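Local coordinates for protein acylphosphatase (Coxiella burnetii, PDB 3TRG) that hydrolyses acyl phosphates to a carboxylate and inorganic phosphate, as an enzyme of the acylphosphatase family, at residues Asn10-His15 with Gly58-Ile63; Thr17-Val22 with Val79-Trp84; Gln23-Arg28 with Glu72-Ala77; Ser30-Ala35 with Ser93-Arg98. All coordinates share one frame; numbering follows the deposited sequence. Where two conformers were deposited one is given.

Interaction 1 of 4, residues Asn10-His15 with Gly58-Ile63; sequences NETCIH and GERDSI. With EDO (1,2-ethanediol), chain C.
Thr12 and Gly58 exchange two backbone hydrogen bonds where strand 11-19, an interior strand of the sheet in the acylphosphatase alpha/beta sandwich, meets the corner that leads from strand 52-57 into helix 60-69. This is an antiparallel hydrogen-bonded pair: Thr12 N to Gly58 O is 3.0 Å, and Gly58 N to Thr12 O is also 3.0 Å with an N-H...O angle of 160°. Gly58 is the corner itself, where the chain turns out of strand 52-57. The disulfide between Cys13 and Cys57 ties the same two strands covalently.

Apolar contact follows along one side of the strand. Ile63, on the first turn of the helix, reaches back in two directions in the conformer described: its CD1 lies 3.6 Å from Thr12 CG2, and its CG2 lies 3.5 Å from Ile14 CD1. Holding CG1 anti to the carbonyl carbon (chi1 -70°) sends the CD1 branch of this conformer to Thr12 and leaves CG2 to slide past Ile14.

Polar and charged groups gather at the outer end. The extended Arg60 chain crosses Thr12 at about a right angle and lays one guanidinium face over the Glu11 carbonyl carbon, while its NH1 bonds to Lys9 O. Glu11 and Glu59 carry like charges, but Glu11 also has a salt bridge to Lys7, and one water donates to a carboxylate oxygen of each glutamate. A second water accepts from both Arg60 N and Arg60 NH1 and donates to Asn10 O at 2.6 Å.

Interaction 2 of 4, residues Thr17-Val22 with Val79-Trp84; sequences TVSGKV and VSNVNW
Ser19, in the conformer described, and Ser80 both set OG between their own backbone N and carbonyl carbon (chi1 67° and 63°), and these torsions bring the two hydroxyls to 2.8 Å, Ser19 OG to Ser80 OG, in a hydrogen bond that either could donate. Val18 and Val79 instead hold CG1 anti to the backbone N, which places Val18 CG1 3.6 Å from Val79 CG1 as the two side chains cross at about a right angle.

Strands 17-19 and 79-84 run antiparallel, their axes at 167°. Thr17 and Asn83 form a hydrogen-bonded pair, with Asn83 N to Thr17 O at 2.9 Å, and Ser19 N bonds to Asn81 O at 3.0 Å. A classic beta bulge then shifts the register by one: Ser80 and Asn81 both face Ser19, whose carbonyl O accepts from Ser80 N at 2.8 Å and more weakly from Asn81 N. Beyond it the chain turns a corner at Gly20, whose CA lies 4.5 Å from Val79 CA.

The two faces differ in character. Val18 and Val79 pack onto Phe27 of helix 27-37, whereas Thr17 and Asn83 lie side by side on the other face and share a water through Thr17 OG1 and Asn83 ND2. Apolar branches thus seal the helix-covered face, while hydroxyls and amides serve the watered one; the bulge lets one carbonyl take two N-H groups as the strand ends ahead of the loop leading to Arg28, a predicted active-site residue.

Interaction 3 of 4, residues Gln23-Arg28 with Glu72-Ala77; sequences QGVFFR and EGPPQA
Phe27 and Pro74 make the dense half of this contact, joining the N-terminal end of helix 27-37 to the loop between helix 60-69 and strand 78-87. Pro74 CD sits over one face of the phenyl ring, 3.9 Å from the centroid and 23° off the ring normal, displaced toward the rim: a CH-pi contact in which proline and ring cross at about a right angle. Ala77 CB approaches the same ring obliquely, 3.9 Å from Phe27 CE2. Gly73 CA, also oblique to the ring, lies 4.2 Å from Phe27 CZ.

Val25 continues this close-fitting patch. Its carbonyl oxygen approaches the proline ring, Val25 O to Pro74 CG being 3.4 Å. With CG1 anti to the carbonyl carbon (chi1 -64°), that methyl rests 3.8 Å from Gln76 O, while Val25 CG2 lies 4.1 Å from Ala77 CB. The partner backbone is a type II beta turn from Pro74 to Ala77, closed by the bond Ala77 N to Pro74 O.

Toward the solvent side the fit is looser. No direct hydrogen bond joins the segments; a water spans them instead, donating to Val25 O at 2.7 Å and to Pro75 O at 2.8 Å, beside the exposed Pro75 and Gln76.

The predicted active-site Arg28 follows Phe27 directly, and Phe27 also lies near the other predicted active-site residue, Asn46. With no direct polar bond across it, the contact joins the residues just before Arg28 to the 72-77 loop by apolar and CH-pi contacts and one bridging water.

Interaction 4 of 4, residues Ser30-Ala35 with Ser93-Arg98; sequences SVRKKA and SDFRVR
Phe95 turns one face of its ring to Ala35 CB, which stands 3.6 Å from the centroid and 21° off the normal, a CH-pi contact displaced toward the rim. The nearest ring atom, Phe95 CD2, is 3.4 Å from Ala35 CB, a close fit at 1.60 Å resolution. With CG anti to the backbone N (chi1 -157°), the ring extends from strand 95-97 to helix 30-35, where Val31 CG1 meets Phe95 CZ at 3.9 Å. The short segments run antiparallel at 173°, their axes 8.0 Å apart, and the helix packs against a face of this edge strand, as the Phe95 contacts show, in the acylphosphatase helix-on-sheet layer. Val44 of the adjoining strand touches both Val31 and Phe95.

Arg32 borders the apolar patch. Its CG passes 3.4 Å from Phe95 O, and a bend at chi3 (60°) carries the guanidinium, one face foremost, onto Val97 CG1, with Arg32 NH1 3.6 Å from that methyl. On the strand's other side Arg96 NE bonds to Asp94 OD2 at 3.1 Å within a salt bridge.

Between helix and strand there is no hydrogen bond: the union is made by aromatic and aliphatic carbon, with the aliphatic stem and flat end of Arg32 flanking it.

Overall arrangement
Interactions 1 and 2 share strand 11-19 and touch through Ile14 and Trp84, although their centres lie about 19 Å apart. Interaction 3 is nested within the chain loop closed by interaction 2, their centres about 11 Å apart, and meets it where Phe27 packs on Val79. Helix 27-37 then links interactions 3 and 4, whose centres are about 14 Å apart. Interactions 1, 2 and 4 all reach the five-stranded sheet, whose outermost strands are 78-87 and 95-97. Their segments alternate along the chain, so early and late parts interlock, and the predicted active-site Arg28, in the 23-28 segment of interaction 3, meets Val97 and the C-terminal carboxylate of Arg98 in interaction 4.

Interaction 1 of 4, residues Asn10-His15 with Gly58-Ile63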
loop_
_atom_site.group_PDB
_atom_site.type_symbol
_atom_site.label_atom_id
_atom_site.label_comp_id
_atom_site.label_asym_id
_atom_site.label_seq_id
_atom_site.Cartn_x
_atom_site.Cartn_y
_atom_site.Cartn_z
ATOM N N ASN A 10 16.705 5.918 5.350
ATOM C CA ASN A 10 15.431 6.118 6.024
ATOM C C ASN A 10 14.220 5.619 5.250
ATOM O O ASN A 10 13.087 5.833 5.672
ATOM C CB ASN A 10 15.246 7.602 6.360
ATOM C CG ASN A 10 16.128 8.055 7.505
ATOM O OD1 ASN A 10 16.409 7.287 8.420
ATOM N ND2 ASN A 10 16.570 9.310 7.457
ATOM N N GLU A 11 14.441 4.961 4.118
ATOM C CA GLU A 11 13.310 4.476 3.334
ATOM C C GLU A 11 13.476 3.020 2.922
ATOM O O GLU A 11 14.595 2.519 2.783
ATOM C CB GLU A 11 13.079 5.365 2.107
ATOM C CG GLU A 11 12.836 6.821 2.475
ATOM C CD GLU A 11 12.745 7.747 1.275
ATOM O OE1 GLU A 11 12.791 7.265 0.124
ATOM O OE2 GLU A 11 12.634 8.968 1.494
ATOM N N THR A 12 12.351 2.340 2.738
ATOM C CA THR A 12 12.376 0.999 2.181
ATOM C C THR A 12 11.092 0.765 1.396
ATOM O O THR A 12 10.298 1.681 1.216
ATOM C CB THR A 12 12.540 -0.072 3.283
ATOM O OG1 THR A 12 12.837 -1.337 2.683
ATOM C CG2 THR A 12 11.270 -0.173 4.127
ATOM N N CYS A 13 10.892 -0.457 0.922
ATOM C CA CYS A 13 9.686 -0.792 0.180
ATOM C C CYS A 13 9.074 -2.072 0.729
ATOM O O CYS A 13 9.792 -2.956 1.214
ATOM C CB CYS A 13 10.000 -1.002 -1.304
ATOM S SG CYS A 13 10.559 0.450 -2.206
ATOM N N ILE A 14 7.751 -2.170 0.642
ATOM C CA ILE A 14 7.051 -3.404 0.987
ATOM C C ILE A 14 6.097 -3.805 -0.137
ATOM O O ILE A 14 5.677 -2.964 -0.938
ATOM C CB ILE A 14 6.259 -3.284 2.316
ATOM C CG1 ILE A 14 5.122 -2.265 2.185
ATOM C CG2 ILE A 14 7.196 -2.939 3.479
ATOM C CD1 ILE A 14 4.127 -2.315 3.345
ATOM N N HIS A 15 5.770 -5.092 -0.186
ATOM C CA HIS A 15 4.758 -5.620 -1.088
ATOM C C HIS A 15 3.637 -6.191 -0.225
ATOM O O HIS A 15 3.903 -6.830 0.793
ATOM C CB HIS A 15 5.368 -6.709 -1.972
ATOM C CG HIS A 15 4.383 -7.379 -2.879
ATOM N ND1 HIS A 15 3.855 -8.623 -2.609
ATOM C CD2 HIS A 15 3.837 -6.984 -4.053
ATOM C CE1 HIS A 15 3.025 -8.966 -3.580
ATOM N NE2 HIS A 15 2.997 -7.988 -4.469
ATOM N N GLY A 58 8.860 4.282 1.004
ATOM C CA GLY A 58 9.066 5.544 1.683
ATOM C C GLY A 58 9.568 5.302 3.091
ATOM O O GLY A 58 10.136 4.250 3.386
ATOM N N GLU A 59 9.359 6.276 3.966
ATOM C CA GLU A 59 9.823 6.155 5.341
ATOM C C GLU A 59 9.074 5.053 6.085
ATOM O O GLU A 59 7.897 4.806 5.824
ATOM C CB GLU A 59 9.722 7.507 6.045
ATOM C CG GLU A 59 10.679 8.515 5.423
ATOM C CD GLU A 59 10.795 9.805 6.199
ATOM O OE1 GLU A 59 9.902 10.097 7.019
ATOM O OE2 GLU A 59 11.794 10.525 5.987
ATOM N N ARG A 60 9.762 4.376 6.999
ATOM C CA ARG A 60 9.200 3.192 7.651
ATOM C C ARG A 60 8.010 3.489 8.566
ATOM O O ARG A 60 7.074 2.691 8.639
ATOM C CB ARG A 60 10.294 2.424 8.398
ATOM C CG ARG A 60 11.342 1.835 7.456
ATOM C CD ARG A 60 12.515 1.243 8.225
ATOM N NE ARG A 60 13.557 0.725 7.341
ATOM C CZ ARG A 60 14.531 1.470 6.823
ATOM N NH1 ARG A 60 14.582 2.769 7.091
ATOM N NH2 ARG A 60 15.447 0.922 6.032
ATOM N N ASP A 61 8.033 4.623 9.259
ATOM C CA ASP A 61 6.885 4.992 10.073
ATOM C C ASP A 61 5.632 5.075 9.203
ATOM O O ASP A 61 4.582 4.560 9.576
ATOM C CB ASP A 61 7.111 6.325 10.787
ATOM C CG ASP A 61 8.042 6.209 11.983
ATOM O OD1 ASP A 61 8.634 5.132 12.197
ATOM O OD2 ASP A 61 8.179 7.216 12.709
ATOM N N SER A 62 5.752 5.727 8.045
ATOM C CA SER A 62 4.626 5.840 7.115
ATOM C C SER A 62 4.187 4.471 6.606
ATOM O O SER A 62 2.995 4.171 6.548
ATOM C CB SER A 62 4.975 6.750 5.936
ATOM O OG SER A 62 5.049 8.100 6.355
ATOM N N ILE A 63 5.153 3.646 6.221
ATOM C CA ILE A 63 4.856 2.286 5.781
ATOM C C ILE A 63 4.037 1.541 6.840
ATOM O O ILE A 63 3.015 0.915 6.535
ATOM C CB ILE A 63 6.157 1.519 5.449
ATOM C CG1 ILE A 63 6.786 2.083 4.170
ATOM C CG2 ILE A 63 5.896 0.023 5.314
ATOM C CD1 ILE A 63 8.101 1.446 3.805
HETATM C C1 EDO C . 3.701 -10.386 0.654
HETATM O O1 EDO C . 4.507 -10.234 -0.523
HETATM C C2 EDO C . 2.236 -10.213 0.283
HETATM O O2 EDO C . 1.816 -11.278 -0.572
HETATM O O HOH W 1 12.386 4.894 7.965
HETATM O O HOH W 2 13.503 10.173 3.735
#

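Interaction 2 of 4, residues Thr17-Val22 with Val79-Trp84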
loop_
_atom_site.group_PDB
_atom_site.type_symbol
_atom_site.label_atom_id
_atom_site.label_comp_id
_atom_site.label_asym_id
_atom_site.label_seq_id
_atom_site.Cartn_x
_atom_site.Cartn_y
_atom_site.Cartn_z
ATOM N N THR A 17 -0.512 -7.963 -0.079
ATOM C CA THR A 17 -1.810 -8.403 -0.581
ATOM C C THR A 17 -2.852 -8.255 0.522
ATOM O O THR A 17 -2.579 -8.522 1.696
ATOM C CB THR A 17 -1.801 -9.846 -1.116
ATOM O OG1 THR A 17 -1.277 -10.728 -0.119
ATOM C CG2 THR A 17 -0.952 -9.943 -2.379
ATOM N N VAL A 18 -4.040 -7.807 0.133
ATOM C CA VAL A 18 -5.124 -7.558 1.072
ATOM C C VAL A 18 -6.335 -8.354 0.621
ATOM O O VAL A 18 -6.806 -8.196 -0.503
ATOM C CB VAL A 18 -5.483 -6.063 1.127
ATOM C CG1 VAL A 18 -6.610 -5.817 2.135
ATOM C CG2 VAL A 18 -4.252 -5.231 1.492
ATOM N N SER A 19 -6.836 -9.216 1.500
ATOM C CA SER A 19 -7.966 -10.070 1.161
ATOM C C SER A 19 -9.234 -9.650 1.891
ATOM O O SER A 19 -9.177 -8.978 2.923
ATOM C CB SER A 19 -7.650 -11.532 1.481
ATOM O OG SER A 19 -7.526 -11.734 2.880
ATOM N N GLY A 20 -10.374 -10.066 1.350
ATOM C CA GLY A 20 -11.661 -9.795 1.963
ATOM C C GLY A 20 -12.651 -9.226 0.969
ATOM O O GLY A 20 -12.567 -9.482 -0.233
ATOM N N LYS A 21 -13.604 -8.459 1.484
ATOM C CA LYS A 21 -14.505 -7.688 0.647
ATOM C C LYS A 21 -13.753 -6.431 0.238
ATOM O O LYS A 21 -13.708 -5.450 0.985
ATOM C CB LYS A 21 -15.776 -7.339 1.426
ATOM C CG LYS A 21 -16.539 -6.128 0.901
ATOM C CD LYS A 21 -17.060 -6.343 -0.507
ATOM C CE LYS A 21 -17.852 -5.130 -0.978
ATOM N NZ LYS A 21 -18.384 -5.312 -2.356
ATOM N N VAL A 22 -13.132 -6.479 -0.937
ATOM C CA VAL A 22 -12.262 -5.392 -1.379
ATOM C C VAL A 22 -12.633 -4.871 -2.765
ATOM O O VAL A 22 -11.926 -4.034 -3.323
ATOM C CB VAL A 22 -10.774 -5.815 -1.382
ATOM C CG1 VAL A 22 -10.326 -6.206 0.021
ATOM C CG2 VAL A 22 -10.531 -6.958 -2.375
ATOM N N VAL A 79 -11.975 -6.076 5.304
ATOM C CA VAL A 79 -10.688 -6.736 5.122
ATOM C C VAL A 79 -10.529 -7.925 6.063
ATOM O O VAL A 79 -10.745 -7.804 7.269
ATOM C CB VAL A 79 -9.521 -5.744 5.337
ATOM C CG1 VAL A 79 -8.181 -6.463 5.334
ATOM C CG2 VAL A 79 -9.557 -4.649 4.271
ATOM N N SER A 80 -10.154 -9.072 5.504
ATOM C CA SER A 80 -9.991 -10.295 6.284
ATOM C C SER A 80 -8.527 -10.606 6.594
ATOM O O SER A 80 -8.223 -11.317 7.555
ATOM C CB SER A 80 -10.628 -11.479 5.555
ATOM O OG SER A 80 -9.981 -11.709 4.311
ATOM N N ASN A 81 -7.617 -10.091 5.775
ATOM C CA ASN A 81 -6.198 -10.301 6.016
ATOM C C ASN A 81 -5.340 -9.280 5.290
ATOM O O ASN A 81 -5.700 -8.804 4.214
ATOM C CB ASN A 81 -5.769 -11.708 5.596
ATOM C CG ASN A 81 -4.370 -12.053 6.069
ATOM O OD1 ASN A 81 -4.028 -11.855 7.236
ATOM N ND2 ASN A 81 -3.547 -12.561 5.158
ATOM N N VAL A 82 -4.207 -8.949 5.901
ATOM C CA VAL A 82 -3.195 -8.114 5.276
ATOM C C VAL A 82 -1.876 -8.861 5.388
ATOM O O VAL A 82 -1.421 -9.182 6.490
ATOM C CB VAL A 82 -3.067 -6.751 5.970
ATOM C CG1 VAL A 82 -1.963 -5.925 5.320
ATOM C CG2 VAL A 82 -4.395 -6.011 5.933
ATOM N N ASN A 83 -1.277 -9.158 4.243
ATOM C CA ASN A 83 -0.051 -9.937 4.205
ATOM C C ASN A 83 1.012 -9.093 3.531
ATOM O O ASN A 83 0.886 -8.766 2.359
ATOM C CB ASN A 83 -0.292 -11.225 3.419
ATOM C CG ASN A 83 0.922 -12.117 3.371
ATOM O OD1 ASN A 83 1.813 -12.021 4.212
ATOM N ND2 ASN A 83 0.964 -12.998 2.379
ATOM N N TRP A 84 2.046 -8.719 4.272
ATOM C CA TRP A 84 3.081 -7.869 3.699
ATOM C C TRP A 84 4.484 -8.402 3.939
ATOM O O TRP A 84 4.730 -9.154 4.882
ATOM C CB TRP A 84 2.956 -6.421 4.197
ATOM C CG TRP A 84 3.251 -6.190 5.663
ATOM C CD1 TRP A 84 2.358 -6.202 6.695
ATOM C CD2 TRP A 84 4.522 -5.862 6.239
ATOM N NE1 TRP A 84 2.999 -5.925 7.885
ATOM C CE2 TRP A 84 4.328 -5.711 7.630
ATOM C CE3 TRP A 84 5.808 -5.694 5.716
ATOM C CZ2 TRP A 84 5.370 -5.396 8.502
ATOM C CZ3 TRP A 84 6.843 -5.383 6.581
ATOM C CH2 TRP A 84 6.618 -5.238 7.961
HETATM O O HOH W 3 -3.935 -11.310 2.179
HETATM O O HOH W 4 -0.614 -13.319 -0.349
#

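Interaction 3 of 4, residues Gln23-Arg28 with Glu72-Ala77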
loop_
_atom_site.group_PDB
_atom_site.type_symbol
_atom_site.label_atom_id
_atom_site.label_comp_id
_atom_site.label_asym_id
_atom_site.label_seq_id
_atom_site.Cartn_x
_atom_site.Cartn_y
_atom_site.Cartn_z
ATOM N N GLN A 23 -13.730 -5.378 -3.320
ATOM C CA GLN A 23 -14.214 -4.911 -4.618
ATOM C C GLN A 23 -15.427 -3.999 -4.466
ATOM O O GLN A 23 -16.214 -4.146 -3.530
ATOM C CB GLN A 23 -14.559 -6.093 -5.533
ATOM C CG GLN A 23 -13.374 -6.662 -6.303
ATOM C CD GLN A 23 -12.507 -7.583 -5.462
ATOM O OE1 GLN A 23 -12.969 -8.168 -4.479
ATOM N NE2 GLN A 23 -11.241 -7.719 -5.850
ATOM N N GLY A 24 -15.564 -3.053 -5.389
ATOM C CA GLY A 24 -16.702 -2.152 -5.404
ATOM C C GLY A 24 -16.725 -1.161 -4.257
ATOM O O GLY A 24 -17.786 -0.663 -3.884
ATOM N N VAL A 25 -15.554 -0.867 -3.701
ATOM C CA VAL A 25 -15.444 0.080 -2.593
ATOM C C VAL A 25 -14.303 1.070 -2.831
ATOM O O VAL A 25 -13.774 1.669 -1.894
ATOM C CB VAL A 25 -15.258 -0.634 -1.229
ATOM C CG1 VAL A 25 -16.489 -1.479 -0.898
ATOM C CG2 VAL A 25 -13.992 -1.494 -1.226
ATOM N N PHE A 26 -13.934 1.245 -4.095
ATOM C CA PHE A 26 -12.890 2.195 -4.451
ATOM C C PHE A 26 -11.611 1.926 -3.658
ATOM O O PHE A 26 -10.940 2.854 -3.205
ATOM C CB PHE A 26 -13.372 3.631 -4.213
ATOM C CG PHE A 26 -14.533 4.037 -5.082
ATOM C CD1 PHE A 26 -14.376 4.179 -6.449
ATOM C CD2 PHE A 26 -15.778 4.292 -4.527
ATOM C CE1 PHE A 26 -15.446 4.561 -7.253
ATOM C CE2 PHE A 26 -16.846 4.672 -5.322
ATOM C CZ PHE A 26 -16.681 4.808 -6.683
ATOM N N PHE A 27 -11.266 0.654 -3.497
ATOM C CA PHE A 27 -10.093 0.310 -2.695
ATOM C C PHE A 27 -8.781 0.862 -3.270
ATOM O O PHE A 27 -7.970 1.428 -2.529
ATOM C CB PHE A 27 -9.999 -1.201 -2.457
ATOM C CG PHE A 27 -9.358 -1.557 -1.148
ATOM C CD1 PHE A 27 -8.007 -1.336 -0.948
ATOM C CD2 PHE A 27 -10.108 -2.094 -0.111
ATOM C CE1 PHE A 27 -7.408 -1.646 0.264
ATOM C CE2 PHE A 27 -9.516 -2.407 1.103
ATOM C CZ PHE A 27 -8.168 -2.184 1.291
ATOM N N ARG A 28 -8.586 0.722 -4.583
ATOM C CA ARG A 28 -7.390 1.247 -5.248
ATOM C C ARG A 28 -7.200 2.728 -4.966
ATOM O O ARG A 28 -6.133 3.162 -4.540
ATOM C CB ARG A 28 -7.480 1.054 -6.767
ATOM C CG ARG A 28 -7.251 -0.357 -7.267
ATOM C CD ARG A 28 -7.324 -0.382 -8.791
ATOM N NE ARG A 28 -8.309 0.588 -9.247
ATOM C CZ ARG A 28 -8.155 1.390 -10.293
ATOM N NH1 ARG A 28 -7.057 1.328 -11.035
ATOM N NH2 ARG A 28 -9.110 2.254 -10.600
ATOM N N GLU A 72 -8.358 -1.767 7.983
ATOM C CA GLU A 72 -9.624 -1.045 7.991
ATOM C C GLU A 72 -10.102 -0.774 6.569
ATOM O O GLU A 72 -11.207 -1.161 6.188
ATOM C CB GLU A 72 -9.497 0.271 8.761
ATOM C CG GLU A 72 -10.778 1.097 8.772
ATOM C CD GLU A 72 -10.633 2.399 9.539
ATOM O OE1 GLU A 72 -9.533 2.665 10.067
ATOM O OE2 GLU A 72 -11.622 3.159 9.612
ATOM N N GLY A 73 -9.261 -0.112 5.783
ATOM C CA GLY A 73 -9.610 0.213 4.414
ATOM C C GLY A 73 -10.641 1.321 4.369
ATOM O O GLY A 73 -10.971 1.910 5.402
ATOM N N PRO A 74 -11.154 1.614 3.167
ATOM C CA PRO A 74 -12.157 2.661 2.959
ATOM C C PRO A 74 -13.519 2.214 3.480
ATOM O O PRO A 74 -13.686 1.039 3.810
ATOM C CB PRO A 74 -12.186 2.805 1.435
ATOM C CG PRO A 74 -11.824 1.461 0.932
ATOM C CD PRO A 74 -10.801 0.929 1.912
ATOM N N PRO A 75 -14.487 3.140 3.553
ATOM C CA PRO A 75 -15.819 2.761 4.033
ATOM C C PRO A 75 -16.406 1.608 3.220
ATOM O O PRO A 75 -16.293 1.589 1.994
ATOM C CB PRO A 75 -16.642 4.035 3.821
ATOM C CG PRO A 75 -15.637 5.138 3.872
ATOM C CD PRO A 75 -14.407 4.576 3.228
ATOM N N GLN A 76 -17.016 0.655 3.918
ATOM C CA GLN A 76 -17.679 -0.497 3.303
ATOM C C GLN A 76 -16.731 -1.646 2.948
ATOM O O GLN A 76 -17.182 -2.744 2.615
ATOM C CB GLN A 76 -18.541 -0.086 2.102
ATOM C CG GLN A 76 -19.692 0.863 2.464
ATOM C CD GLN A 76 -20.682 1.057 1.330
ATOM O OE1 GLN A 76 -20.976 0.126 0.578
ATOM N NE2 GLN A 76 -21.200 2.275 1.197
ATOM N N ALA A 77 -15.425 -1.408 3.025
ATOM C CA ALA A 77 -14.467 -2.498 2.867
ATOM C C ALA A 77 -14.533 -3.412 4.084
ATOM O O ALA A 77 -14.725 -2.947 5.206
ATOM C CB ALA A 77 -13.052 -1.961 2.694
HETATM O O HOH W 5 -15.156 3.103 -0.013
#

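Interaction 4 of 4, residues Ser30-Ala35 with Ser93-Arg98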
loop_
_atom_site.group_PDB
_atom_site.type_symbol
_atom_site.label_atom_id
_atom_site.label_comp_id
_atom_site.label_asym_id
_atom_site.label_seq_id
_atom_site.Cartn_x
_atom_site.Cartn_y
_atom_site.Cartn_z
ATOM N N SER A 30 -8.442 4.576 -2.655
ATOM C CA SER A 30 -8.279 4.883 -1.233
ATOM C C SER A 30 -6.850 4.616 -0.767
ATOM O O SER A 30 -6.314 5.342 0.073
ATOM C CB SER A 30 -9.288 4.103 -0.375
ATOM O OG SER A 30 -8.890 2.760 -0.162
ATOM N N VAL A 31 -6.239 3.573 -1.321
ATOM C CA VAL A 31 -4.848 3.252 -1.015
ATOM C C VAL A 31 -3.929 4.350 -1.560
ATOM O O VAL A 31 -3.032 4.822 -0.856
ATOM C CB VAL A 31 -4.439 1.881 -1.594
ATOM C CG1 VAL A 31 -2.937 1.669 -1.468
ATOM C CG2 VAL A 31 -5.202 0.756 -0.890
ATOM N N ARG A 32 -4.165 4.772 -2.801
ATOM C CA ARG A 32 -3.352 5.842 -3.389
ATOM C C ARG A 32 -3.440 7.118 -2.557
ATOM O O ARG A 32 -2.425 7.761 -2.279
ATOM C CB ARG A 32 -3.755 6.130 -4.838
ATOM C CG ARG A 32 -3.018 7.325 -5.450
ATOM C CD ARG A 32 -3.627 7.751 -6.789
ATOM N NE ARG A 32 -5.028 8.131 -6.621
ATOM C CZ ARG A 32 -5.940 8.096 -7.587
ATOM N NH1 ARG A 32 -5.603 7.699 -8.810
ATOM N NH2 ARG A 32 -7.193 8.453 -7.327
ATOM N N LYS A 33 -4.654 7.482 -2.155
ATOM C CA LYS A 33 -4.852 8.697 -1.366
ATOM C C LYS A 33 -4.167 8.595 -0.006
ATOM O O LYS A 33 -3.494 9.530 0.432
ATOM C CB LYS A 33 -6.342 8.993 -1.186
ATOM C CG LYS A 33 -6.636 10.303 -0.454
ATOM C CD LYS A 33 -8.126 10.623 -0.506
ATOM C CE LYS A 33 -8.449 11.957 0.163
ATOM N NZ LYS A 33 -8.352 11.888 1.647
ATOM N N LYS A 34 -4.341 7.457 0.659
ATOM C CA LYS A 34 -3.708 7.242 1.952
ATOM C C LYS A 34 -2.187 7.282 1.814
ATOM O O LYS A 34 -1.500 7.923 2.605
ATOM C CB LYS A 34 -4.166 5.917 2.564
ATOM C CG LYS A 34 -3.504 5.578 3.898
ATOM C CD LYS A 34 -3.720 6.661 4.939
ATOM C CE LYS A 34 -5.166 6.725 5.389
ATOM N NZ LYS A 34 -5.308 7.600 6.594
ATOM N N ALA A 35 -1.671 6.601 0.794
ATOM C CA ALA A 35 -0.235 6.577 0.545
ATOM C C ALA A 35 0.315 7.982 0.313
ATOM O O ALA A 35 1.350 8.351 0.871
ATOM C CB ALA A 35 0.088 5.671 -0.630
ATOM N N SER A 93 8.403 7.677 -8.390
ATOM C CA SER A 93 8.311 9.109 -8.138
ATOM C C SER A 93 6.954 9.495 -7.554
ATOM O O SER A 93 6.801 10.567 -6.973
ATOM C CB SER A 93 8.578 9.905 -9.419
ATOM O OG SER A 93 7.709 9.504 -10.466
ATOM N N ASP A 94 5.974 8.611 -7.707
ATOM C CA ASP A 94 4.630 8.887 -7.230
ATOM C C ASP A 94 3.929 7.599 -6.859
ATOM O O ASP A 94 4.524 6.521 -6.911
ATOM C CB ASP A 94 3.817 9.623 -8.295
ATOM C CG ASP A 94 3.784 8.888 -9.623
ATOM O OD1 ASP A 94 4.103 7.680 -9.656
ATOM O OD2 ASP A 94 3.433 9.524 -10.642
ATOM N N PHE A 95 2.661 7.714 -6.482
ATOM C CA PHE A 95 1.856 6.537 -6.185
ATOM C C PHE A 95 0.695 6.478 -7.165
ATOM O O PHE A 95 -0.092 7.418 -7.258
ATOM C CB PHE A 95 1.352 6.552 -4.738
ATOM C CG PHE A 95 1.016 5.183 -4.215
ATOM C CD1 PHE A 95 -0.123 4.527 -4.651
ATOM C CD2 PHE A 95 1.861 4.538 -3.332
ATOM C CE1 PHE A 95 -0.427 3.251 -4.193
ATOM C CE2 PHE A 95 1.569 3.266 -2.870
ATOM C CZ PHE A 95 0.425 2.621 -3.301
ATOM N N ARG A 96 0.604 5.382 -7.909
ATOM C CA ARG A 96 -0.377 5.287 -8.982
ATOM C C ARG A 96 -1.305 4.102 -8.823
ATOM O O ARG A 96 -0.913 3.061 -8.296
ATOM C CB ARG A 96 0.330 5.160 -10.326
ATOM C CG ARG A 96 1.164 6.359 -10.720
ATOM C CD ARG A 96 1.639 6.205 -12.150
ATOM N NE ARG A 96 2.547 7.273 -12.553
ATOM C CZ ARG A 96 3.053 7.392 -13.776
ATOM N NH1 ARG A 96 2.729 6.511 -14.716
ATOM N NH2 ARG A 96 3.876 8.393 -14.061
ATOM N N VAL A 97 -2.535 4.244 -9.300
ATOM C CA VAL A 97 -3.375 3.070 -9.485
ATOM C C VAL A 97 -2.969 2.346 -10.766
ATOM O O VAL A 97 -2.540 2.972 -11.742
ATOM C CB VAL A 97 -4.878 3.408 -9.512
ATOM C CG1 VAL A 97 -5.276 4.115 -8.227
ATOM C CG2 VAL A 97 -5.223 4.254 -10.729
ATOM N N ARG A 98 -3.071 1.023 -10.740
ATOM C CA ARG A 98 -2.814 0.204 -11.917
ATOM C C ARG A 98 -4.003 -0.694 -12.201
ATOM O O ARG A 98 -3.944 -1.525 -13.103
ATOM C CB ARG A 98 -1.562 -0.650 -11.732
ATOM C CG ARG A 98 -0.281 0.138 -11.763
ATOM C CD ARG A 98 0.923 -0.780 -11.629
ATOM N NE ARG A 98 2.157 -0.007 -11.701
ATOM C CZ ARG A 98 3.372 -0.531 -11.615
ATOM N NH1 ARG A 98 3.528 -1.839 -11.457
ATOM N NH2 ARG A 98 4.437 0.259 -11.693
ATOM O OXT ARG A 98 -5.034 -0.609 -11.535
#